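Isomaltose glucohydrolase (Kribbella flavida, PDB 5Z3E) hydrolyses the alpha-1,6-glucosidic linkage of isomaltose from its non-reducing end, giving beta-D-glucose and D-glucose, and acts more slowly on panose and isomaltotriose. Local coordinates at residues Tyr71-Asp76 and Trp196-Val201; Trp146-Asp151 and Val182-Ala187; Arg204-Leu209 and Pro269-Pro274; His97-Gly102 and Thr132-Asp137. The protein carries 1 engineered substitution. One frame throughout, in Å; residues are numbered along the deposited sequence. Where two conformers were deposited one is given.

Contact 1 (Tyr71-Asp76 and Trp196-Val201)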
# COMPACT_ATOMS: atom_id res chain seq x y z
N TYR A 71 -5.09 1.71 -15.97
CA TYR A 71 -4.91 2.56 -14.80
C TYR A 71 -3.80 2.07 -13.89
O TYR A 71 -3.55 0.87 -13.73
CB TYR A 71 -6.21 2.69 -14.01
CG TYR A 71 -7.34 3.26 -14.84
CD1 TYR A 71 -7.28 4.55 -15.32
CD2 TYR A 71 -8.45 2.51 -15.16
CE1 TYR A 71 -8.30 5.07 -16.10
CE2 TYR A 71 -9.48 3.03 -15.93
CZ TYR A 71 -9.41 4.31 -16.38
OH TYR A 71 -10.42 4.85 -17.15
N ALA A 72 -3.18 3.06 -13.25
CA ALA A 72 -2.15 2.86 -12.24
C ALA A 72 -2.56 3.55 -10.95
O ALA A 72 -3.15 4.63 -10.98
CB ALA A 72 -0.84 3.42 -12.72
N TRP A 73 -2.21 2.93 -9.84
CA TRP A 73 -2.41 3.46 -8.51
C TRP A 73 -1.06 3.63 -7.84
O TRP A 73 -0.18 2.76 -7.95
CB TRP A 73 -3.22 2.51 -7.64
CG TRP A 73 -4.71 2.49 -7.83
CD1 TRP A 73 -5.61 2.93 -6.90
CD2 TRP A 73 -5.48 1.94 -8.89
NE1 TRP A 73 -6.88 2.71 -7.31
CE2 TRP A 73 -6.85 2.09 -8.53
CE3 TRP A 73 -5.18 1.30 -10.11
CZ2 TRP A 73 -7.88 1.60 -9.32
CZ3 TRP A 73 -6.22 0.83 -10.91
CH2 TRP A 73 -7.56 0.98 -10.51
N LEU A 74 -0.89 4.71 -7.08
CA LEU A 74 0.33 4.88 -6.31
C LEU A 74 0.45 3.86 -5.17
O LEU A 74 1.57 3.47 -4.84
CB LEU A 74 0.45 6.30 -5.75
CG LEU A 74 0.51 7.39 -6.79
CD1 LEU A 74 0.77 8.72 -6.11
CD2 LEU A 74 1.53 7.13 -7.84
N ARG A 75 -0.66 3.43 -4.58
CA ARG A 75 -0.63 2.39 -3.54
C ARG A 75 -0.07 1.09 -4.11
O ARG A 75 0.99 0.61 -3.70
CB ARG A 75 -2.02 2.22 -2.95
CG ARG A 75 -2.21 1.01 -2.07
CD ARG A 75 -3.56 1.00 -1.40
NE ARG A 75 -4.64 0.94 -2.35
CZ ARG A 75 -5.48 1.93 -2.64
NH1 ARG A 75 -6.35 1.76 -3.61
NH2 ARG A 75 -5.46 3.04 -1.94
N ASP A 76 -0.77 0.53 -5.10
CA ASP A 76 -0.31 -0.72 -5.69
C ASP A 76 1.10 -0.56 -6.22
O ASP A 76 1.95 -1.43 -6.06
CB ASP A 76 -1.20 -1.14 -6.85
CG ASP A 76 -2.64 -1.43 -6.48
OD1 ASP A 76 -3.24 -0.56 -5.81
OD2 ASP A 76 -3.15 -2.51 -6.88
N TRP A 196 -8.43 2.58 1.87
CA TRP A 196 -7.73 1.91 0.78
C TRP A 196 -8.71 1.20 -0.13
O TRP A 196 -8.42 0.99 -1.30
CB TRP A 196 -6.76 0.84 1.26
CG TRP A 196 -5.53 1.25 2.03
CD1 TRP A 196 -5.17 2.49 2.56
CD2 TRP A 196 -4.50 0.34 2.41
NE1 TRP A 196 -3.97 2.36 3.23
CE2 TRP A 196 -3.54 1.06 3.18
CE3 TRP A 196 -4.28 -1.00 2.17
CZ2 TRP A 196 -2.39 0.46 3.70
CZ3 TRP A 196 -3.12 -1.59 2.67
CH2 TRP A 196 -2.21 -0.87 3.43
N TRP A 197 -9.85 0.77 0.42
CA TRP A 197 -10.85 -0.02 -0.24
C TRP A 197 -11.95 0.82 -0.89
O TRP A 197 -12.94 0.28 -1.37
CB TRP A 197 -11.45 -1.02 0.74
CG TRP A 197 -10.45 -1.68 1.64
CD1 TRP A 197 -10.54 -1.77 3.00
CD2 TRP A 197 -9.22 -2.34 1.29
NE1 TRP A 197 -9.47 -2.45 3.51
CE2 TRP A 197 -8.65 -2.81 2.48
CE3 TRP A 197 -8.54 -2.58 0.08
CZ2 TRP A 197 -7.46 -3.54 2.49
CZ3 TRP A 197 -7.36 -3.29 0.11
CH2 TRP A 197 -6.84 -3.76 1.31
N GLU A 198 -11.78 2.13 -0.93
CA GLU A 198 -12.77 3.04 -1.53
C GLU A 198 -14.07 3.10 -0.81
O GLU A 198 -15.13 3.24 -1.43
CB GLU A 198 -12.98 2.80 -3.01
CG GLU A 198 -11.78 2.96 -3.72
CD GLU A 198 -11.93 2.85 -5.21
OE1 GLU A 198 -13.07 2.70 -5.73
OE2 GLU A 198 -10.87 2.97 -5.87
N GLU A 199 -14.00 3.08 0.50
CA GLU A 199 -15.19 3.13 1.34
C GLU A 199 -15.08 4.26 2.37
O GLU A 199 -13.99 4.65 2.80
CB GLU A 199 -15.42 1.82 2.08
CG GLU A 199 -15.58 0.60 1.15
CD GLU A 199 -17.00 0.38 0.66
OE1 GLU A 199 -17.20 -0.33 -0.34
OE2 GLU A 199 -17.91 0.89 1.28
N HIS A 200 -16.25 4.77 2.80
CA HIS A 200 -16.37 5.60 4.00
C HIS A 200 -15.57 6.91 3.93
O HIS A 200 -14.71 7.17 4.78
CB HIS A 200 -16.03 4.82 5.26
CG HIS A 200 -16.84 3.58 5.43
ND1 HIS A 200 -18.12 3.58 5.78
CD2 HIS A 200 -16.50 2.27 5.23
CE1 HIS A 200 -18.63 2.32 5.80
NE2 HIS A 200 -17.60 1.54 5.49
N VAL A 201 -15.96 7.77 3.00
CA VAL A 201 -15.29 9.04 2.75
C VAL A 201 -15.30 9.98 3.93
O VAL A 201 -14.47 10.89 4.00
CB VAL A 201 -15.93 9.73 1.54
CG1 VAL A 201 -17.32 10.27 1.84
CG2 VAL A 201 -15.05 10.83 0.99
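W196 meets R75 with both its indole and its backbone carbonyl. The methylene carbon CD of R75 lies over one face of the indole, offset toward the rim. This is a CH-pi contact, with R75 CD 4.2 Å from the centroid of the five-membered ring of W196. The guanidinium plane is turned only 17° from the indole plane, but it is CD that covers the ring. The carbonyl oxygen of W196 sits above one face of the guanidinium, with W196 O 3.2 Å from R75 NH1. The angle is too poor for a hydrogen bond. R75 gets there with CG anti to its own N (chi1 168°) and a bend further out (chi3 62°), which brings the guanidinium alongside the W196 backbone. Its NH2 forms a salt bridge with D151 and probably a hydrogen bond with Q149. A leucine in its place would lack the guanidinium and is likely to leave D151 without its charged mate. The contact lines the catalytic pocket of the (alpha/alpha)6 barrel of family 15. R75 stands at the start of helix 74-87, and W196-V201 belongs to the loop between helices 175-188 and 206-220. A bound glycerol, probably from the crystallisation liquor, bonds to R75 NH1 and D76 OD1. Further along the loop comes E198, the inferred proton donor. In the conformer given, one of two, its carboxylate approaches the edge of the W73 indole near the ring plane, with E198 OE2 4.2 Å from W73 NE1.

Contact 2 (Trp146-Asp151 and Val182-Ala187); sequences WDFQTD and VDYLLA
The connection that leads into helix 151-167 of the (alpha/alpha)6 barrel packs here on the following long helix, 175-188, with F148 and T150 meeting Y184 and L185. It starts close to the catalytic pocket. W145, just before W146-D151 in the chain, probably binds substrate, as judged from relatives. Q149 faces away from helix 175-188 and, in the conformer given, bonds to the backbone oxygen of D195 and probably to R75. The tyrosine hydroxyl ends at the edge of the phenylalanine ring, in its plane, with Y184 OH 3.7 Å from F148 CE1. Y184 holds CG anti to the backbone N (chi1 -175°), and its ring extends from the helix toward F148-T150. The methyl of T150 approaches that ring obliquely, with T150 CG2 4.4 Å from Y184 CE2. One residue on, a methyl of L185 rests on the T150 backbone, with L185 CD2 3.8 Å from T150 O. The same methyl also nears the threonine side chain, L185 CD2 to T150 CB being 4.3 Å. A water joins the two segments. Its oxygen is hydrogen-bonded to Q149 O at 2.8 Å and to Y184 OH at 2.6 Å. Y184 OH is also bonded to the backbone N of L130. No direct hydrogen bond crosses between the segments. They meet by van der Waals contact, partly oxygen against carbon, with the water as the polar link. The buried tyrosine hydroxyl is therefore satisfied by the water and by L130 rather than by the ring edge it touches.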
# COMPACT_ATOMS: atom_id res chain seq x y z
N TRP A 146 -15.63 10.59 -6.05
CA TRP A 146 -16.04 9.23 -5.80
C TRP A 146 -14.96 8.34 -5.21
O TRP A 146 -15.29 7.25 -4.74
CB TRP A 146 -16.59 8.59 -7.08
CG TRP A 146 -17.75 9.30 -7.62
CD1 TRP A 146 -17.79 10.04 -8.73
CD2 TRP A 146 -19.05 9.33 -7.05
NE1 TRP A 146 -19.05 10.53 -8.91
CE2 TRP A 146 -19.86 10.13 -7.87
CE3 TRP A 146 -19.59 8.77 -5.89
CZ2 TRP A 146 -21.22 10.38 -7.62
CZ3 TRP A 146 -20.91 9.04 -5.59
CH2 TRP A 146 -21.71 9.81 -6.47
N ASP A 147 -13.69 8.76 -5.21
CA ASP A 147 -12.64 7.90 -4.72
C ASP A 147 -11.46 8.62 -4.07
O ASP A 147 -10.41 7.99 -3.90
CB ASP A 147 -12.16 6.94 -5.82
CG ASP A 147 -11.40 7.65 -6.91
OD1 ASP A 147 -11.21 8.87 -6.83
OD2 ASP A 147 -10.97 6.95 -7.87
N PHE A 148 -11.65 9.85 -3.63
CA PHE A 148 -10.61 10.64 -2.97
C PHE A 148 -9.86 9.84 -1.90
O PHE A 148 -10.47 9.36 -0.93
CB PHE A 148 -11.24 11.88 -2.31
CG PHE A 148 -10.29 12.68 -1.47
CD1 PHE A 148 -9.07 13.10 -1.95
CD2 PHE A 148 -10.62 13.02 -0.17
CE1 PHE A 148 -8.19 13.80 -1.16
CE2 PHE A 148 -9.74 13.73 0.63
CZ PHE A 148 -8.53 14.11 0.14
N GLN A 149 -8.54 9.76 -2.04
CA GLN A 149 -7.66 9.02 -1.14
C GLN A 149 -6.35 9.78 -1.02
O GLN A 149 -5.83 10.25 -2.04
CB GLN A 149 -7.31 7.63 -1.70
CG GLN A 149 -8.49 6.65 -1.70
CD GLN A 149 -8.14 5.30 -2.33
OE1 GLN A 149 -7.26 5.21 -3.17
NE2 GLN A 149 -8.82 4.25 -1.93
N THR A 150 -5.76 9.81 0.17
CA THR A 150 -4.44 10.40 0.35
C THR A 150 -3.34 9.37 0.60
O THR A 150 -2.17 9.73 0.61
CB THR A 150 -4.48 11.41 1.48
OG1 THR A 150 -5.06 10.76 2.59
CG2 THR A 150 -5.26 12.67 1.07
N ASP A 151 -3.69 8.10 0.82
CA ASP A 151 -2.69 7.11 1.21
C ASP A 151 -1.58 6.94 0.20
O ASP A 151 -0.42 6.74 0.56
CB ASP A 151 -3.33 5.75 1.51
CG ASP A 151 -4.01 5.14 0.34
OD1 ASP A 151 -5.04 5.72 -0.09
OD2 ASP A 151 -3.51 4.13 -0.19
N VAL A 182 4.94 16.08 -0.56
CA VAL A 182 5.07 16.55 0.82
C VAL A 182 4.16 17.73 1.07
O VAL A 182 3.43 17.77 2.06
CB VAL A 182 6.54 16.89 1.17
CG1 VAL A 182 6.60 17.60 2.51
CG2 VAL A 182 7.40 15.65 1.19
N ASP A 183 4.20 18.73 0.19
CA ASP A 183 3.36 19.91 0.41
C ASP A 183 1.89 19.52 0.49
O ASP A 183 1.14 20.05 1.31
CB ASP A 183 3.57 20.93 -0.71
CG ASP A 183 4.88 21.71 -0.61
OD1 ASP A 183 5.51 21.73 0.46
OD2 ASP A 183 5.21 22.37 -1.63
N TYR A 184 1.46 18.61 -0.38
CA TYR A 184 0.08 18.15 -0.40
C TYR A 184 -0.28 17.47 0.92
O TYR A 184 -1.32 17.77 1.53
CB TYR A 184 -0.09 17.22 -1.59
CG TYR A 184 -1.49 16.72 -1.83
CD1 TYR A 184 -2.50 17.57 -2.25
CD2 TYR A 184 -1.82 15.37 -1.71
CE1 TYR A 184 -3.77 17.11 -2.53
CE2 TYR A 184 -3.08 14.90 -2.00
CZ TYR A 184 -4.05 15.76 -2.43
OH TYR A 184 -5.31 15.37 -2.78
N LEU A 185 0.56 16.54 1.37
CA LEU A 185 0.26 15.81 2.59
C LEU A 185 0.32 16.66 3.83
O LEU A 185 -0.49 16.46 4.75
CB LEU A 185 1.18 14.60 2.72
CG LEU A 185 0.96 13.50 1.69
CD1 LEU A 185 2.01 12.43 1.83
CD2 LEU A 185 -0.44 12.93 1.79
N LEU A 186 1.24 17.61 3.90
CA LEU A 186 1.29 18.48 5.07
C LEU A 186 -0.02 19.27 5.20
O LEU A 186 -0.44 19.57 6.31
CB LEU A 186 2.49 19.42 5.02
CG LEU A 186 3.85 18.76 5.17
CD1 LEU A 186 4.93 19.81 4.97
CD2 LEU A 186 4.04 18.09 6.51
N ALA A 187 -0.63 19.63 4.08
CA ALA A 187 -1.89 20.36 4.10
C ALA A 187 -3.09 19.50 4.40
O ALA A 187 -4.05 19.99 5.00
CB ALA A 187 -2.08 21.06 2.77
O HOH W 1 -5.63 12.79 -3.27

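Contact 3 (Arg204-Leu209 and Pro269-Pro274)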
# COMPACT_ATOMS: atom_id res chain seq x y z
N ARG A 204 -11.67 8.85 8.96
CA ARG A 204 -10.22 8.98 8.90
C ARG A 204 -9.64 7.63 9.27
O ARG A 204 -9.80 7.15 10.40
CB ARG A 204 -9.74 10.11 9.79
CG ARG A 204 -10.27 11.45 9.29
CD ARG A 204 -9.74 12.66 9.95
NE ARG A 204 -10.18 12.78 11.33
CZ ARG A 204 -9.76 13.73 12.13
NH1 ARG A 204 -8.91 14.66 11.67
NH2 ARG A 204 -10.16 13.78 13.38
N HIS A 205 -9.05 7.00 8.28
CA HIS A 205 -8.72 5.58 8.33
C HIS A 205 -7.31 5.40 8.84
O HIS A 205 -6.39 6.05 8.38
CB HIS A 205 -8.92 4.97 6.95
CG HIS A 205 -10.31 5.18 6.49
ND1 HIS A 205 -11.35 4.42 6.95
CD2 HIS A 205 -10.80 6.15 5.68
CE1 HIS A 205 -12.45 4.91 6.42
NE2 HIS A 205 -12.16 5.97 5.66
N VAL A 206 -7.12 4.49 9.80
CA VAL A 206 -5.83 4.36 10.45
C VAL A 206 -4.75 3.88 9.49
O VAL A 206 -3.61 4.36 9.61
CB VAL A 206 -5.98 3.54 11.75
CG1 VAL A 206 -4.63 3.24 12.38
CG2 VAL A 206 -6.85 4.32 12.73
N SER A 207 -5.05 3.02 8.52
CA SER A 207 -4.02 2.63 7.58
C SER A 207 -3.73 3.72 6.53
O SER A 207 -2.67 3.67 5.89
CB SER A 207 -4.31 1.30 6.91
OG SER A 207 -5.47 1.41 6.11
N THR A 208 -4.62 4.68 6.36
CA THR A 208 -4.34 5.87 5.54
C THR A 208 -3.44 6.84 6.30
O THR A 208 -2.40 7.27 5.80
CB THR A 208 -5.63 6.53 5.06
OG1 THR A 208 -6.32 5.59 4.25
CG2 THR A 208 -5.34 7.81 4.32
N LEU A 209 -3.84 7.16 7.53
CA LEU A 209 -2.99 7.94 8.42
C LEU A 209 -1.63 7.29 8.53
O LEU A 209 -0.59 7.98 8.54
CB LEU A 209 -3.66 8.08 9.78
CG LEU A 209 -4.90 8.97 9.80
CD1 LEU A 209 -5.68 8.75 11.10
CD2 LEU A 209 -4.55 10.43 9.63
N PRO A 269 -1.91 -3.97 9.95
CA PRO A 269 -0.51 -4.27 10.25
C PRO A 269 0.48 -3.36 9.51
O PRO A 269 1.61 -3.21 9.98
CB PRO A 269 -0.38 -5.75 9.86
CG PRO A 269 -1.79 -6.29 10.09
CD PRO A 269 -2.66 -5.17 9.57
N ALA A 270 0.10 -2.77 8.37
CA ALA A 270 0.99 -1.85 7.68
C ALA A 270 1.40 -0.67 8.56
O ALA A 270 2.44 -0.06 8.34
CB ALA A 270 0.35 -1.35 6.42
N CYS A 271 0.56 -0.32 9.54
CA CYS A 271 0.86 0.74 10.47
C CYS A 271 2.03 0.41 11.40
O CYS A 271 2.57 1.32 12.05
CB CYS A 271 -0.36 1.02 11.32
SG CYS A 271 -1.75 1.67 10.39
N VAL A 272 2.38 -0.87 11.49
CA VAL A 272 3.54 -1.32 12.24
C VAL A 272 4.70 -1.37 11.26
O VAL A 272 5.52 -0.44 11.22
CB VAL A 272 3.25 -2.67 12.97
CG1 VAL A 272 4.45 -3.06 13.79
CG2 VAL A 272 2.00 -2.56 13.82
N VAL A 273 4.75 -2.39 10.42
CA VAL A 273 5.70 -2.47 9.32
C VAL A 273 4.92 -2.39 8.01
O VAL A 273 4.00 -3.18 7.79
CB VAL A 273 6.51 -3.78 9.39
CG1 VAL A 273 7.43 -3.93 8.22
CG2 VAL A 273 7.24 -3.88 10.71
N PRO A 274 5.24 -1.45 7.11
CA PRO A 274 6.45 -0.61 7.11
C PRO A 274 6.27 0.79 7.66
O PRO A 274 7.24 1.53 7.72
CB PRO A 274 6.78 -0.53 5.62
CG PRO A 274 5.43 -0.50 4.96
CD PRO A 274 4.59 -1.46 5.78
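The backbones come closest at S207 and C271, whose CA atoms are 6.0 Å apart. The first turn of helix 206-220, one of the helices of the (alpha/alpha)6 barrel, faces the end of a short 3-10 segment, 269-270. H205 is the N-cap residue of the helix. Its carbonyl starts the helical bonding, with L209 N 2.9 Å from H205 O. A bond of 2.9 Å from V272 N to P269 O spans the end of the 3-10 segment and the turn after it. C271 carries the contact from its side. Its CB points toward the helix, and SG is anti to the carbonyl carbon (chi1 -65°), which lodges the sulfur against V206 and S207. On the helix, V206 offers one methyl: CG1 is anti to the backbone N and lies 3.8 Å from C271 SG, an apolar touch. S207 turns its hydroxyl to S267, to which OG is hydrogen-bonded, and it is the backbone of this serine that comes nearest to the sulfur. Beyond the contact, the carbonyl of S207 takes a weak hydrogen bond from W196 NE1, and H205 NE2 bonds to H200 O. These link the helix start to the loop that bears the inferred proton donor, E198. All three touching residues are buried. The sulfur lies against the first helical turn, with C271 SG 3.4 Å from V206 O and 3.7 Å from S207 CA.

Contact 4 (His97-Gly102 and Thr132-Asp137); sequences HDWVDG and TRFTFD
W99 reaches from helix 90-105 to the backbone of F134-F136. Its CB points toward that segment. CG is anti to the backbone N (chi1 177°), which sends the indole off the helix with one long edge against the segment F134-F136. Along this edge W99 CD1 comes first, 3.7 Å from F136 O. Next is NE1, which donates a hydrogen bond to the same oxygen, W99 NE1 to F136 O being 2.9 Å. The bond is somewhat bent, with an N-H...O angle of 145°. The donor stands 45° above the carbonyl plane, and the oxygen is itself tilted from the indole plane. Further on, CZ2 meets the preceding carbonyl, W99 CZ2 lying 3.5 Å from T135 O. That oxygen is in the plane of the ring, at its edge. F134 and T135 form one strand of a small two-stranded antiparallel sheet. Its partner is strand 71-72, where A72 pairs with F134 through the backbone and also touches the W99 side chain. The indole thus fastens helix 90-105 to this sheet. At the tip, CH2 packs on the methylene of the phenylalanine, with W99 CH2 3.8 Å from F134 CB. A leucine at W99 would have no N-H for the carbonyl of F136 and would probably open a gap beside F134. The bend after the strand has its own tie: T135 OG1 donates to D137 OD1 over 2.6 Å, meeting the carboxylate on its anti side. T135 OG1 is also bonded to the backbone N of N139.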
# COMPACT_ATOMS: atom_id res chain seq x y z
N HIS A 97 9.57 5.22 -10.33
CA HIS A 97 9.74 6.47 -9.60
C HIS A 97 9.85 7.64 -10.56
O HIS A 97 9.32 8.72 -10.27
CB HIS A 97 10.91 6.39 -8.64
CG HIS A 97 10.68 5.38 -7.58
ND1 HIS A 97 9.58 5.46 -6.76
CD2 HIS A 97 11.36 4.26 -7.26
CE1 HIS A 97 9.62 4.40 -5.97
NE2 HIS A 97 10.68 3.65 -6.25
N ASP A 98 10.51 7.45 -11.70
CA ASP A 98 10.52 8.51 -12.72
C ASP A 98 9.11 8.87 -13.11
O ASP A 98 8.76 10.06 -13.23
CB ASP A 98 11.27 8.03 -13.97
CG ASP A 98 12.78 7.99 -13.86
OD1 ASP A 98 13.36 8.61 -12.91
OD2 ASP A 98 13.39 7.35 -14.74
N TRP A 99 8.29 7.87 -13.39
CA TRP A 99 6.93 8.12 -13.84
C TRP A 99 6.16 8.90 -12.79
O TRP A 99 5.54 9.92 -13.10
CB TRP A 99 6.24 6.80 -14.20
CG TRP A 99 4.82 7.00 -14.60
CD1 TRP A 99 4.35 7.41 -15.80
CD2 TRP A 99 3.67 6.83 -13.76
NE1 TRP A 99 2.99 7.53 -15.77
CE2 TRP A 99 2.53 7.17 -14.53
CE3 TRP A 99 3.49 6.41 -12.44
CZ2 TRP A 99 1.26 7.12 -14.01
CZ3 TRP A 99 2.23 6.34 -11.94
CH2 TRP A 99 1.13 6.70 -12.71
N VAL A 100 6.19 8.43 -11.54
CA VAL A 100 5.46 9.11 -10.48
C VAL A 100 5.95 10.55 -10.32
O VAL A 100 5.15 11.49 -10.22
CB VAL A 100 5.56 8.38 -9.13
CG1 VAL A 100 4.84 9.17 -8.06
CG2 VAL A 100 5.03 6.95 -9.20
N ASP A 101 7.26 10.72 -10.24
CA ASP A 101 7.84 12.05 -10.10
C ASP A 101 7.32 12.98 -11.19
O ASP A 101 6.89 14.10 -10.92
CB ASP A 101 9.36 11.89 -10.15
CG ASP A 101 10.15 13.19 -10.23
OD1 ASP A 101 9.77 14.16 -9.56
OD2 ASP A 101 11.17 13.15 -10.95
N GLY A 102 7.37 12.54 -12.44
CA GLY A 102 6.92 13.40 -13.52
C GLY A 102 5.44 13.71 -13.44
O GLY A 102 5.01 14.84 -13.74
N THR A 132 -6.96 9.48 -7.54
CA THR A 132 -6.64 8.12 -7.13
C THR A 132 -6.16 7.31 -8.34
O THR A 132 -5.02 6.86 -8.37
CB THR A 132 -7.86 7.51 -6.46
OG1 THR A 132 -8.05 8.24 -5.25
CG2 THR A 132 -7.67 6.03 -6.18
N ARG A 133 -6.98 7.14 -9.36
CA ARG A 133 -6.51 6.47 -10.57
C ARG A 133 -5.76 7.43 -11.45
O ARG A 133 -6.24 8.55 -11.67
CB ARG A 133 -7.67 5.88 -11.38
CG ARG A 133 -8.50 4.86 -10.63
CD ARG A 133 -9.42 4.13 -11.58
NE ARG A 133 -10.40 3.34 -10.86
CZ ARG A 133 -11.11 2.37 -11.42
NH1 ARG A 133 -10.99 2.12 -12.72
NH2 ARG A 133 -11.88 1.64 -10.68
N PHE A 134 -4.64 6.98 -12.01
CA PHE A 134 -3.91 7.71 -13.05
C PHE A 134 -3.94 6.90 -14.32
O PHE A 134 -3.79 5.67 -14.31
CB PHE A 134 -2.45 7.92 -12.65
CG PHE A 134 -2.26 8.92 -11.57
CD1 PHE A 134 -2.17 10.25 -11.89
CD2 PHE A 134 -2.19 8.56 -10.22
CE1 PHE A 134 -1.98 11.21 -10.91
CE2 PHE A 134 -2.00 9.51 -9.24
CZ PHE A 134 -1.87 10.83 -9.60
N THR A 135 -4.07 7.59 -15.44
CA THR A 135 -3.78 6.98 -16.72
C THR A 135 -2.25 6.89 -16.86
O THR A 135 -1.49 7.53 -16.14
CB THR A 135 -4.36 7.85 -17.87
OG1 THR A 135 -3.70 9.12 -17.88
CG2 THR A 135 -5.86 8.05 -17.70
N PHE A 136 -1.78 6.11 -17.83
CA PHE A 136 -0.35 5.91 -17.98
C PHE A 136 0.36 7.17 -18.46
O PHE A 136 1.57 7.28 -18.26
CB PHE A 136 -0.05 4.71 -18.87
CG PHE A 136 -0.61 3.40 -18.36
CD1 PHE A 136 -0.79 3.12 -17.02
CD2 PHE A 136 -0.98 2.40 -19.28
CE1 PHE A 136 -1.34 1.91 -16.59
CE2 PHE A 136 -1.53 1.18 -18.83
CZ PHE A 136 -1.70 0.95 -17.51
N ASP A 137 -0.37 8.09 -19.09
CA ASP A 137 0.11 9.41 -19.43
C ASP A 137 -0.13 10.46 -18.33
O ASP A 137 0.12 11.65 -18.57
CB ASP A 137 -0.38 9.86 -20.82
CG ASP A 137 -1.86 9.74 -21.06
OD1 ASP A 137 -2.59 9.16 -20.26
OD2 ASP A 137 -2.27 10.15 -22.15

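Overall arrangement
From the N terminus, residues 71-76 open the longest loop, which contact 1 closes at 196-201. Two smaller loops nest inside it in series. Contact 4 joins helix 90-105 to strand 134-135, and contact 2 then joins 146-151 to helix 175-188. Contact 3 opens after contact 1 has closed, tying the start of helix 206-220 to the turn at 269-274. No loops cross. Contact 1 touches the other three: R75 reaches D151 of contact 2, W196 and H200 reach contact 3, and A72 pairs with F134 of contact 4. Contacts 3 and 4 stay apart, with nearest atoms about 10 Å from each other.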